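Local coordinates for VC0179-like protein (Escherichia coli, PDB 4XJ6), which probably joins nucleoside triphosphates into a cyclic dinucleotide such as cyclic GMP-AMP, as a bacterial homologue of cyclic GMP-AMP synthase, at residues 38-41 against 42-46; 65-68 against 69-72; 97-100 against 101-105; 305-308 against 309-313. All coordinates share one frame; numbering follows the deposited sequence.

Interaction 1 of 4, residues 38-41 against 42-46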
loop_
_atom_site.group_PDB
_atom_site.type_symbol
_atom_site.label_atom_id
_atom_site.label_comp_id
_atom_site.label_asym_id
_atom_site.label_seq_id
_atom_site.Cartn_x
_atom_site.Cartn_y
_atom_site.Cartn_z
ATOM N N ARG A 38 -10.734 10.828 4.824
ATOM C CA ARG A 38 -10.187 12.129 4.454
ATOM C C ARG A 38 -10.907 13.260 5.181
ATOM O O ARG A 38 -10.269 14.153 5.744
ATOM C CB ARG A 38 -10.275 12.343 2.941
ATOM C CG ARG A 38 -9.355 11.443 2.129
ATOM C CD ARG A 38 -9.331 11.844 0.657
ATOM N NE ARG A 38 -8.370 11.052 -0.108
ATOM C CZ ARG A 38 -8.033 11.297 -1.372
ATOM N NH1 ARG A 38 -8.575 12.320 -2.023
ATOM N NH2 ARG A 38 -7.148 10.522 -1.985
ATOM N N GLU A 39 -12.236 13.213 5.166
ATOM C CA GLU A 39 -13.054 14.246 5.792
ATOM C C GLU A 39 -12.842 14.304 7.299
ATOM O O GLU A 39 -12.822 15.381 7.891
ATOM C CB GLU A 39 -14.533 14.010 5.473
ATOM C CG GLU A 39 -14.897 14.259 4.018
ATOM C CD GLU A 39 -16.215 13.621 3.629
ATOM O OE1 GLU A 39 -16.785 12.878 4.457
ATOM O OE2 GLU A 39 -16.683 13.862 2.496
ATOM N N ARG A 40 -12.679 13.137 7.913
ATOM C CA ARG A 40 -12.437 13.059 9.348
ATOM C C ARG A 40 -11.068 13.630 9.711
ATOM O O ARG A 40 -10.927 14.345 10.703
ATOM C CB ARG A 40 -12.552 11.613 9.830
ATOM C CG ARG A 40 -12.255 11.418 11.304
ATOM C CD ARG A 40 -13.143 12.296 12.162
ATOM N NE ARG A 40 -14.561 12.021 11.952
ATOM C CZ ARG A 40 -15.277 11.184 12.696
ATOM N NH1 ARG A 40 -14.707 10.535 13.701
ATOM N NH2 ARG A 40 -16.564 10.996 12.434
ATOM N N THR A 41 -10.061 13.313 8.904
ATOM C CA THR A 41 -8.716 13.832 9.123
ATOM C C THR A 41 -8.676 15.339 8.911
ATOM O O THR A 41 -7.965 16.056 9.611
ATOM C CB THR A 41 -7.699 13.156 8.195
ATOM O OG1 THR A 41 -7.715 11.742 8.427
ATOM C CG2 THR A 41 -6.292 13.695 8.446
ATOM N N ARG A 42 -9.449 15.815 7.940
ATOM C CA ARG A 42 -9.599 17.248 7.723
ATOM C C ARG A 42 -10.177 17.915 8.964
ATOM O O ARG A 42 -9.674 18.942 9.424
ATOM C CB ARG A 42 -10.497 17.532 6.517
ATOM C CG ARG A 42 -9.756 17.628 5.197
ATOM C CD ARG A 42 -10.654 18.194 4.104
ATOM N NE ARG A 42 -11.496 17.173 3.488
ATOM C CZ ARG A 42 -11.222 16.585 2.327
ATOM N NH1 ARG A 42 -10.127 16.919 1.656
ATOM N NH2 ARG A 42 -12.043 15.668 1.835
ATOM N N ASP A 43 -11.240 17.320 9.495
ATOM C CA ASP A 43 -11.874 17.798 10.717
ATOM C C ASP A 43 -10.888 17.858 11.879
ATOM O O ASP A 43 -10.780 18.879 12.559
ATOM C CB ASP A 43 -13.058 16.904 11.089
ATOM C CG ASP A 43 -14.246 17.096 10.171
ATOM O OD1 ASP A 43 -14.316 18.143 9.498
ATOM O OD2 ASP A 43 -15.118 16.205 10.130
ATOM N N VAL A 44 -10.172 16.759 12.098
ATOM C CA VAL A 44 -9.203 16.663 13.187
ATOM C C VAL A 44 -8.135 17.748 13.082
ATOM O O VAL A 44 -7.819 18.424 14.062
ATOM C CB VAL A 44 -8.519 15.278 13.206
ATOM C CG1 VAL A 44 -7.315 15.281 14.137
ATOM C CG2 VAL A 44 -9.514 14.192 13.606
ATOM N N PHE A 45 -7.588 17.912 11.882
ATOM C CA PHE A 45 -6.586 18.939 11.631
ATOM C C PHE A 45 -7.160 20.333 11.860
ATOM O O PHE A 45 -6.488 21.197 12.418
ATOM C CB PHE A 45 -6.036 18.816 10.206
ATOM C CG PHE A 45 -4.771 18.012 10.110
ATOM C CD1 PHE A 45 -4.797 16.630 10.220
ATOM C CD2 PHE A 45 -3.553 18.640 9.900
ATOM C CE1 PHE A 45 -3.631 15.892 10.128
ATOM C CE2 PHE A 45 -2.386 17.905 9.806
ATOM C CZ PHE A 45 -2.426 16.530 9.921
ATOM N N GLN A 46 -8.403 20.546 11.432
ATOM C CA GLN A 46 -9.073 21.827 11.637
ATOM C C GLN A 46 -9.280 22.109 13.120
ATOM O O GLN A 46 -9.018 23.216 13.594
ATOM C CB GLN A 46 -10.419 21.860 10.909
ATOM C CG GLN A 46 -11.260 23.089 11.237
ATOM C CD GLN A 46 -12.575 23.129 10.479
ATOM O OE1 GLN A 46 -12.605 23.412 9.281
ATOM N NE2 GLN A 46 -13.671 22.850 11.178
HETATM O O HOH W 1 -15.673 13.513 9.297
#
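R42 turns back along the helix toward R38 and E39, and its guanidinium lies against the aliphatic parts of both. The bend is at the third torsion (chi3 -84°). R38 CB then sits over one face of the group, 3.9 Å from R42 NH2, while CG of E39 meets the same group at its edge, in plane. The carboxylate of E39 is turned 51° from the guanidinium, and its OE2 stays 5.0 Å from R42 NH2, so the touch is through methylene carbons rather than charges.

On another side of the helix, T41 and F45 lie side by side and point the same way, with T41 CG2 at 3.7 Å from F45 CD1. The edge of the F45 ring also faces the carbonyl oxygen of T41, and CD1 of F45 comes within 3.3 Å of T41 O. The hydroxyl of T41 is used on another side, bonded to S159 and back to V37 O.

The charged ends of R40 and D43 stay apart, R40 NE and D43 OD2 being 4.6 Å from each other. R40 folds back at its second and third torsions (chi2 56°), which carries NE to a water that accepts from it (3.2 Å from R40 NE) and donates to D43 OD2 (2.9 Å). The ends of R40 are held by S162 and E166, and R38 reaches D132 in a salt bridge. Below these groups the i to i+4 backbone bonds run unbroken. This is ordinary mid-helix packing of the long helix 24-57: R40, V44 and F45 meet helix 149-166, and T41 and F45 face strand 128-138, which carries D129 and D131, two of the magnesium ligands of the nucleotidyltransferase site.

Interaction 2 of 4, residues 65-68 against 69-72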
loop_
_atom_site.group_PDB
_atom_site.type_symbol
_atom_site.label_atom_id
_atom_site.label_comp_id
_atom_site.label_asym_id
_atom_site.label_seq_id
_atom_site.Cartn_x
_atom_site.Cartn_y
_atom_site.Cartn_z
ATOM N N VAL A 65 -5.665 24.046 27.134
ATOM C CA VAL A 65 -5.430 23.381 25.856
ATOM C C VAL A 65 -5.978 21.956 25.870
ATOM O O VAL A 65 -6.683 21.546 24.947
ATOM C CB VAL A 65 -3.929 23.341 25.503
ATOM C CG1 VAL A 65 -3.681 22.437 24.303
ATOM C CG2 VAL A 65 -3.411 24.744 25.235
ATOM N N ARG A 66 -5.651 21.210 26.922
ATOM C CA ARG A 66 -6.075 19.820 27.042
ATOM C C ARG A 66 -7.595 19.707 27.110
ATOM O O ARG A 66 -8.187 18.800 26.520
ATOM C CB ARG A 66 -5.454 19.173 28.281
ATOM C CG ARG A 66 -5.523 17.652 28.282
ATOM C CD ARG A 66 -5.057 17.068 29.612
ATOM N NE ARG A 66 -4.676 15.663 29.479
ATOM C CZ ARG A 66 -5.499 14.636 29.664
ATOM N NH1 ARG A 66 -6.763 14.844 29.995
ATOM N NH2 ARG A 66 -5.053 13.395 29.519
ATOM N N LEU A 67 -8.218 20.633 27.833
ATOM C CA LEU A 67 -9.664 20.631 28.013
ATOM C C LEU A 67 -10.388 20.970 26.713
ATOM O O LEU A 67 -11.476 20.459 26.451
ATOM C CB LEU A 67 -10.065 21.612 29.116
ATOM C CG LEU A 67 -9.560 21.280 30.523
ATOM C CD1 LEU A 67 -9.928 22.382 31.504
ATOM C CD2 LEU A 67 -10.105 19.937 30.984
ATOM N N LYS A 68 -9.784 21.836 25.905
ATOM C CA LYS A 68 -10.323 22.152 24.586
ATOM C C LYS A 68 -10.226 20.948 23.655
ATOM O O LYS A 68 -11.165 20.640 22.919
ATOM C CB LYS A 68 -9.590 23.344 23.971
ATOM C CG LYS A 68 -10.067 24.693 24.470
ATOM C CD LYS A 68 -9.290 25.824 23.815
ATOM C CE LYS A 68 -9.819 27.183 24.246
ATOM N NZ LYS A 68 -11.183 27.444 23.713
ATOM N N LEU A 69 -9.081 20.275 23.694
ATOM C CA LEU A 69 -8.846 19.100 22.862
ATOM C C LEU A 69 -9.790 17.959 23.234
ATOM O O LEU A 69 -10.155 17.141 22.388
ATOM C CB LEU A 69 -7.390 18.645 22.979
ATOM C CG LEU A 69 -6.341 19.523 22.294
ATOM C CD1 LEU A 69 -4.948 18.942 22.490
ATOM C CD2 LEU A 69 -6.656 19.695 20.807
ATOM N N GLU A 70 -10.191 17.915 24.502
ATOM C CA GLU A 70 -11.117 16.893 24.978
ATOM C C GLU A 70 -12.563 17.260 24.667
ATOM O O GLU A 70 -13.495 16.653 25.192
ATOM C CB GLU A 70 -10.949 16.670 26.480
ATOM C CG GLU A 70 -9.789 15.765 26.863
ATOM C CD GLU A 70 -9.582 15.704 28.363
ATOM O OE1 GLU A 70 -10.221 16.500 29.082
ATOM O OE2 GLU A 70 -8.781 14.864 28.827
ATOM N N LYS A 71 -12.742 18.270 23.824
ATOM C CA LYS A 71 -14.050 18.590 23.273
ATOM C C LYS A 71 -14.054 18.254 21.789
ATOM O O LYS A 71 -15.074 18.380 21.111
ATOM C CB LYS A 71 -14.398 20.064 23.491
ATOM C CG LYS A 71 -14.531 20.461 24.948
ATOM C CD LYS A 71 -14.713 21.964 25.088
ATOM C CE LYS A 71 -14.614 22.400 26.541
ATOM N NZ LYS A 71 -14.218 23.831 26.668
ATOM N N THR A 72 -12.898 17.819 21.297
ATOM C CA THR A 72 -12.738 17.454 19.896
ATOM C C THR A 72 -12.580 15.943 19.734
ATOM O O THR A 72 -12.825 15.181 20.669
ATOM C CB THR A 72 -11.520 18.156 19.269
ATOM O OG1 THR A 72 -10.316 17.585 19.792
ATOM C CG2 THR A 72 -11.542 19.643 19.580
#
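R66 and E70 bring two flat groups together, as modelled almost at right angles, with the guanidinium and carboxylate planes 85° apart. OE2 of E70 comes to NH1 of R66 obliquely, neither over the face nor at the edge. The pair forms an i to i+4 salt bridge, but the two atoms are modelled too close together, so the exact placing of both, and with it the angle between the planes, is doubtful. E70 OE2 has a second cationic partner in R82. The other oxygen of the carboxylate, OE1, comes 3.9 Å from the methyl CD2 of L67, the two side chains running at a slant to each other.

On another side of the helix V65 and L69 run side by side, pointing the same way, and V65 CG1 rests 4.1 Å from L69 CD1.

At E70 the helix ends and a type I turn from L69 to T72 takes over. K71 N now donates to K68 O at 3.0 Å, arriving from well above the carbonyl plane rather than along a lone pair. K71 also lays its side chain over the preceding turn, with CG 3.4 Å from L67 O. T72 grips the turn twice through one acceptor: L69 O takes its backbone N and, at 2.6 Å, its OG1. With chi1 at 71°, OG1 stands between the backbone N and the carbonyl carbon, which brings it round to L69 O; it also bonds V74 N.

Helix 62-69 lies between two others: V65 and L69 pack on V51 of helix 24-57, while V65 and R66 meet A86 of helix 79-90, where R82 also lies.

Interaction 3 of 4, residues 97-100 against 101-105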
loop_
_atom_site.group_PDB
_atom_site.type_symbol
_atom_site.label_atom_id
_atom_site.label_comp_id
_atom_site.label_asym_id
_atom_site.label_seq_id
_atom_site.Cartn_x
_atom_site.Cartn_y
_atom_site.Cartn_z
ATOM N N ARG A 97 4.107 26.813 14.135
ATOM C CA ARG A 97 2.712 27.124 14.420
ATOM C C ARG A 97 2.080 27.883 13.258
ATOM O O ARG A 97 0.938 27.615 12.884
ATOM C CB ARG A 97 2.588 27.934 15.712
ATOM C CG ARG A 97 1.171 27.993 16.261
ATOM C CD ARG A 97 1.071 28.898 17.476
ATOM N NE ARG A 97 1.864 28.408 18.597
ATOM C CZ ARG A 97 1.438 27.495 19.464
ATOM N NH1 ARG A 97 0.227 26.966 19.334
ATOM N NH2 ARG A 97 2.225 27.104 20.458
ATOM N N ASP A 98 2.832 28.821 12.688
ATOM C CA ASP A 98 2.370 29.598 11.542
ATOM C C ASP A 98 2.023 28.690 10.368
ATOM O O ASP A 98 0.989 28.861 9.723
ATOM C CB ASP A 98 3.430 30.618 11.119
ATOM C CG ASP A 98 3.565 31.761 12.103
ATOM O OD1 ASP A 98 2.604 32.011 12.858
ATOM O OD2 ASP A 98 4.632 32.412 12.119
ATOM N N ASP A 99 2.895 27.723 10.100
ATOM C CA ASP A 99 2.667 26.759 9.032
ATOM C C ASP A 99 1.428 25.915 9.307
ATOM O O ASP A 99 0.587 25.724 8.425
ATOM C CB ASP A 99 3.884 25.850 8.860
ATOM C CG ASP A 99 5.067 26.567 8.241
ATOM O OD1 ASP A 99 4.853 27.559 7.516
ATOM O OD2 ASP A 99 6.215 26.131 8.474
ATOM N N PHE A 100 1.330 25.416 10.536
ATOM C CA PHE A 100 0.241 24.538 10.935
ATOM C C PHE A 100 -1.110 25.223 10.769
ATOM O O PHE A 100 -2.055 24.629 10.263
ATOM C CB PHE A 100 0.436 24.080 12.383
ATOM C CG PHE A 100 -0.568 23.059 12.839
ATOM C CD1 PHE A 100 -0.621 21.809 12.247
ATOM C CD2 PHE A 100 -1.449 23.346 13.867
ATOM C CE1 PHE A 100 -1.541 20.868 12.664
ATOM C CE2 PHE A 100 -2.370 22.410 14.290
ATOM C CZ PHE A 100 -2.417 21.168 13.689
ATOM N N ILE A 101 -1.179 26.483 11.180
ATOM C CA ILE A 101 -2.411 27.263 11.121
ATOM C C ILE A 101 -2.775 27.656 9.687
ATOM O O ILE A 101 -3.952 27.710 9.323
ATOM C CB ILE A 101 -2.289 28.537 11.994
ATOM C CG1 ILE A 101 -2.135 28.155 13.465
ATOM C CG2 ILE A 101 -3.485 29.461 11.806
ATOM C CD1 ILE A 101 -1.796 29.326 14.353
ATOM N N LYS A 102 -1.758 27.905 8.868
ATOM C CA LYS A 102 -1.969 28.435 7.523
ATOM C C LYS A 102 -2.441 27.395 6.504
ATOM O O LYS A 102 -3.292 27.688 5.664
ATOM C CB LYS A 102 -0.682 29.098 7.019
ATOM C CG LYS A 102 -0.776 29.653 5.604
ATOM C CD LYS A 102 0.488 30.401 5.211
ATOM C CE LYS A 102 0.441 30.819 3.750
ATOM N NZ LYS A 102 -0.742 31.673 3.452
ATOM N N PHE A 103 -1.894 26.186 6.572
ATOM C CA PHE A 103 -2.144 25.190 5.533
ATOM C C PHE A 103 -3.048 24.050 5.982
ATOM O O PHE A 103 -2.991 23.611 7.127
ATOM C CB PHE A 103 -0.818 24.620 5.027
ATOM C CG PHE A 103 0.109 25.658 4.470
ATOM C CD1 PHE A 103 -0.044 26.116 3.171
ATOM C CD2 PHE A 103 1.125 26.183 5.246
ATOM C CE1 PHE A 103 0.807 27.076 2.656
ATOM C CE2 PHE A 103 1.979 27.141 4.738
ATOM C CZ PHE A 103 1.820 27.589 3.443
ATOM N N GLN A 104 -3.887 23.585 5.062
ATOM C CA GLN A 104 -4.706 22.399 5.282
ATOM C C GLN A 104 -3.960 21.155 4.812
ATOM O O GLN A 104 -3.123 21.237 3.914
ATOM C CB GLN A 104 -6.047 22.512 4.549
ATOM C CG GLN A 104 -7.084 23.370 5.250
ATOM C CD GLN A 104 -8.499 22.877 5.003
ATOM O OE1 GLN A 104 -9.011 22.032 5.739
ATOM N NE2 GLN A 104 -9.136 23.401 3.964
ATOM N N PRO A 105 -4.256 19.996 5.421
ATOM C CA PRO A 105 -3.671 18.744 4.929
ATOM C C PRO A 105 -4.177 18.392 3.532
ATOM O O PRO A 105 -5.335 18.669 3.216
ATOM C CB PRO A 105 -4.141 17.709 5.956
ATOM C CG PRO A 105 -5.361 18.304 6.568
ATOM C CD PRO A 105 -5.102 19.781 6.609
#
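R97, D98 and D99 give their carbonyls to I101 N, K102 N and F103 N as the last i to i+4 bonds of the helix, and F103 then swings to extended backbone angles. K102 N is shared, bonded to D98 O at 3.0 Å and a second time, only weakly, to D99 O.

I101 lays its CG1 branch back over the previous turn. CG1 is 3.2 Å from R97 O, and the methyl CD1 reaches R97 CG at 3.8 Å, where the two side chains cross. The guanidinium of R97 is drawn off to the carbonyls of I89 and A52.

F103 comes back beside D99. The ring presents its edge to the carbonyl of D99, with CD2 of F103 3.3 Å from D99 O. The rim then continues to the carboxylate, where F103 CE2 stands 4.0 Å from D99 OD1, the ring and carboxylate planes being turned 49° apart. CG of K102 lies over the centre of one ring face, 3.8 Å above the plane, so the phenyl is lined by a lysine chain on one face and by carbonyl oxygen at its rim. D99 is held independently, its OD2 bonded to T139 N. With CG anti to its backbone nitrogen (chi1 -174°), the ring of F100 packs on M136, L151 and L155.

The arrangement is the C-terminal end of helix 94-102, where the chain straightens through F103, Q104 and P105 into strand 106-110, an entry to the central sheet of the nucleotidyltransferase fold.

Interaction 4 of 4, residues 305-308 against 309-313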
loop_
_atom_site.group_PDB
_atom_site.type_symbol
_atom_site.label_atom_id
_atom_site.label_comp_id
_atom_site.label_asym_id
_atom_site.label_seq_id
_atom_site.Cartn_x
_atom_site.Cartn_y
_atom_site.Cartn_z
ATOM N N VAL A 305 9.302 -6.567 -13.748
ATOM C CA VAL A 305 9.738 -5.627 -14.773
ATOM C C VAL A 305 11.205 -5.863 -15.121
ATOM O O VAL A 305 11.619 -5.619 -16.250
ATOM C CB VAL A 305 9.547 -4.151 -14.346
ATOM C CG1 VAL A 305 8.135 -3.908 -13.840
ATOM C CG2 VAL A 305 10.561 -3.754 -13.297
ATOM N N ASN A 306 11.983 -6.351 -14.155
ATOM C CA ASN A 306 13.393 -6.638 -14.386
ATOM C C ASN A 306 13.534 -7.809 -15.347
ATOM O O ASN A 306 14.399 -7.813 -16.224
ATOM C CB ASN A 306 14.116 -6.932 -13.068
ATOM C CG ASN A 306 14.411 -5.673 -12.271
ATOM O OD1 ASN A 306 14.303 -4.562 -12.788
ATOM N ND2 ASN A 306 14.792 -5.841 -11.009
ATOM N N ILE A 307 12.663 -8.797 -15.177
ATOM C CA ILE A 307 12.616 -9.948 -16.065
ATOM C C ILE A 307 12.120 -9.549 -17.448
ATOM O O ILE A 307 12.747 -9.867 -18.460
ATOM C CB ILE A 307 11.702 -11.051 -15.501
ATOM C CG1 ILE A 307 12.270 -11.599 -14.192
ATOM C CG2 ILE A 307 11.540 -12.170 -16.510
ATOM C CD1 ILE A 307 11.348 -12.567 -13.477
ATOM N N LEU A 308 10.994 -8.844 -17.484
ATOM C CA LEU A 308 10.362 -8.477 -18.746
ATOM C C LEU A 308 11.166 -7.437 -19.520
ATOM O O LEU A 308 10.982 -7.279 -20.724
ATOM C CB LEU A 308 8.940 -7.966 -18.497
ATOM C CG LEU A 308 7.955 -9.008 -17.961
ATOM C CD1 LEU A 308 6.542 -8.454 -17.953
ATOM C CD2 LEU A 308 8.030 -10.285 -18.781
ATOM N N ASP A 309 12.048 -6.722 -18.828
ATOM C CA ASP A 309 12.945 -5.782 -19.493
ATOM C C ASP A 309 14.112 -6.523 -20.126
ATOM O O ASP A 309 14.589 -6.155 -21.200
ATOM C CB ASP A 309 13.471 -4.728 -18.513
ATOM C CG ASP A 309 12.542 -3.540 -18.380
ATOM O OD1 ASP A 309 11.902 -3.171 -19.386
ATOM O OD2 ASP A 309 12.455 -2.973 -17.273
ATOM N N ARG A 310 14.556 -7.581 -19.458
ATOM C CA ARG A 310 15.744 -8.314 -19.870
ATOM C C ARG A 310 15.457 -9.388 -20.916
ATOM O O ARG A 310 16.255 -9.607 -21.829
ATOM C CB ARG A 310 16.404 -8.960 -18.650
ATOM C CG ARG A 310 17.724 -9.656 -18.937
ATOM C CD ARG A 310 18.113 -10.593 -17.803
ATOM N NE ARG A 310 17.995 -9.951 -16.498
ATOM C CZ ARG A 310 17.399 -10.502 -15.445
ATOM N NH1 ARG A 310 16.866 -11.715 -15.536
ATOM N NH2 ARG A 310 17.335 -9.842 -14.296
ATOM N N GLU A 311 14.317 -10.056 -20.779
ATOM C CA GLU A 311 14.013 -11.222 -21.599
ATOM C C GLU A 311 12.969 -10.923 -22.668
ATOM O O GLU A 311 11.941 -10.303 -22.388
ATOM C CB GLU A 311 13.531 -12.374 -20.715
ATOM C CG GLU A 311 14.349 -12.574 -19.444
ATOM C CD GLU A 311 15.718 -13.181 -19.704
ATOM O OE1 GLU A 311 16.006 -13.549 -20.862
ATOM O OE2 GLU A 311 16.509 -13.295 -18.744
ATOM N N SER A 312 13.236 -11.372 -23.890
ATOM C CA SER A 312 12.282 -11.233 -24.982
ATOM C C SER A 312 11.061 -12.118 -24.738
ATOM O O SER A 312 11.194 -13.272 -24.336
ATOM C CB SER A 312 12.935 -11.591 -26.318
ATOM O OG SER A 312 13.214 -12.980 -26.392
ATOM N N HIS A 313 9.871 -11.577 -24.981
ATOM C CA HIS A 313 8.643 -12.332 -24.769
ATOM C C HIS A 313 7.510 -11.818 -25.647
ATOM O O HIS A 313 7.649 -10.804 -26.331
ATOM C CB HIS A 313 8.231 -12.272 -23.296
ATOM C CG HIS A 313 7.999 -10.883 -22.790
ATOM N ND1 HIS A 313 9.030 -10.041 -22.428
ATOM C CD2 HIS A 313 6.856 -10.186 -22.586
ATOM C CE1 HIS A 313 8.532 -8.887 -22.024
ATOM N NE2 HIS A 313 7.215 -8.949 -22.110
#
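L308 and H313 form the tight part of a helix C-terminus in which the chain leaves helix 297-310 of the C-terminal domain and folds an imidazole back against its last turn. CD2 of L308 points into one face of the H313 ring, 3.6 Å from the centroid and only 13° off the normal, a clear CH-pi contact. The ring edge is turned to the backbone, with H313 CE1 3.2 Å from L308 O. Beneath, L308 packs on I271, L275 and V278, while NE2 of H313 bonds to H274.

The far side is looser and more exposed. R310 swings its guanidinium over the carbonyl of N306, whose oxygen lies 3.9 Å above the plane toward the rim of the group. E311 OE2 comes to its edge, in plane, as a long salt bridge, 3.6 Å from R310 NH1, and E332 takes NH2. D309 is exposed too but nevertheless tight: its OD2 is pressed to 3.0 Å from V305 O, acceptor against acceptor, and its salt bridge to R270 probably offsets the strain.

The backbone bonds change at the end of the helix: R310 N divides its hydrogen between N306 O and, weakly, I307 O, whereas E311 N bonds I307 O. The rotation of the imidazole is set in part by H313 ND1, which donates to E311 O at 2.9 Å with an N-H...O angle of 167°, the acceptor lying in the ring plane.

All four are short-range, partly buried contacts on or at the ends of helices. Interactions 1 and 3 touch: F45 of interaction 1 packs against F100 and P105 of interaction 3, and both meet strand 128-138 and helix 149-166. T41, V44 and F45 are buried in interaction 1, D99 and F100 in interaction 3. Interaction 2, with exposed L67 and K71, is more peripheral but leans on the same helix 24-57. Interaction 4, with exposed D309 and R310, stands beyond the chain's centre. Interaction 1 is mid-helix, a water joining its charges; the others lie at helix ends, where the distinctive contact is a threonine-closed turn in 65-72, a phenylalanine edge in 97-105 and a histidine face in 305-313.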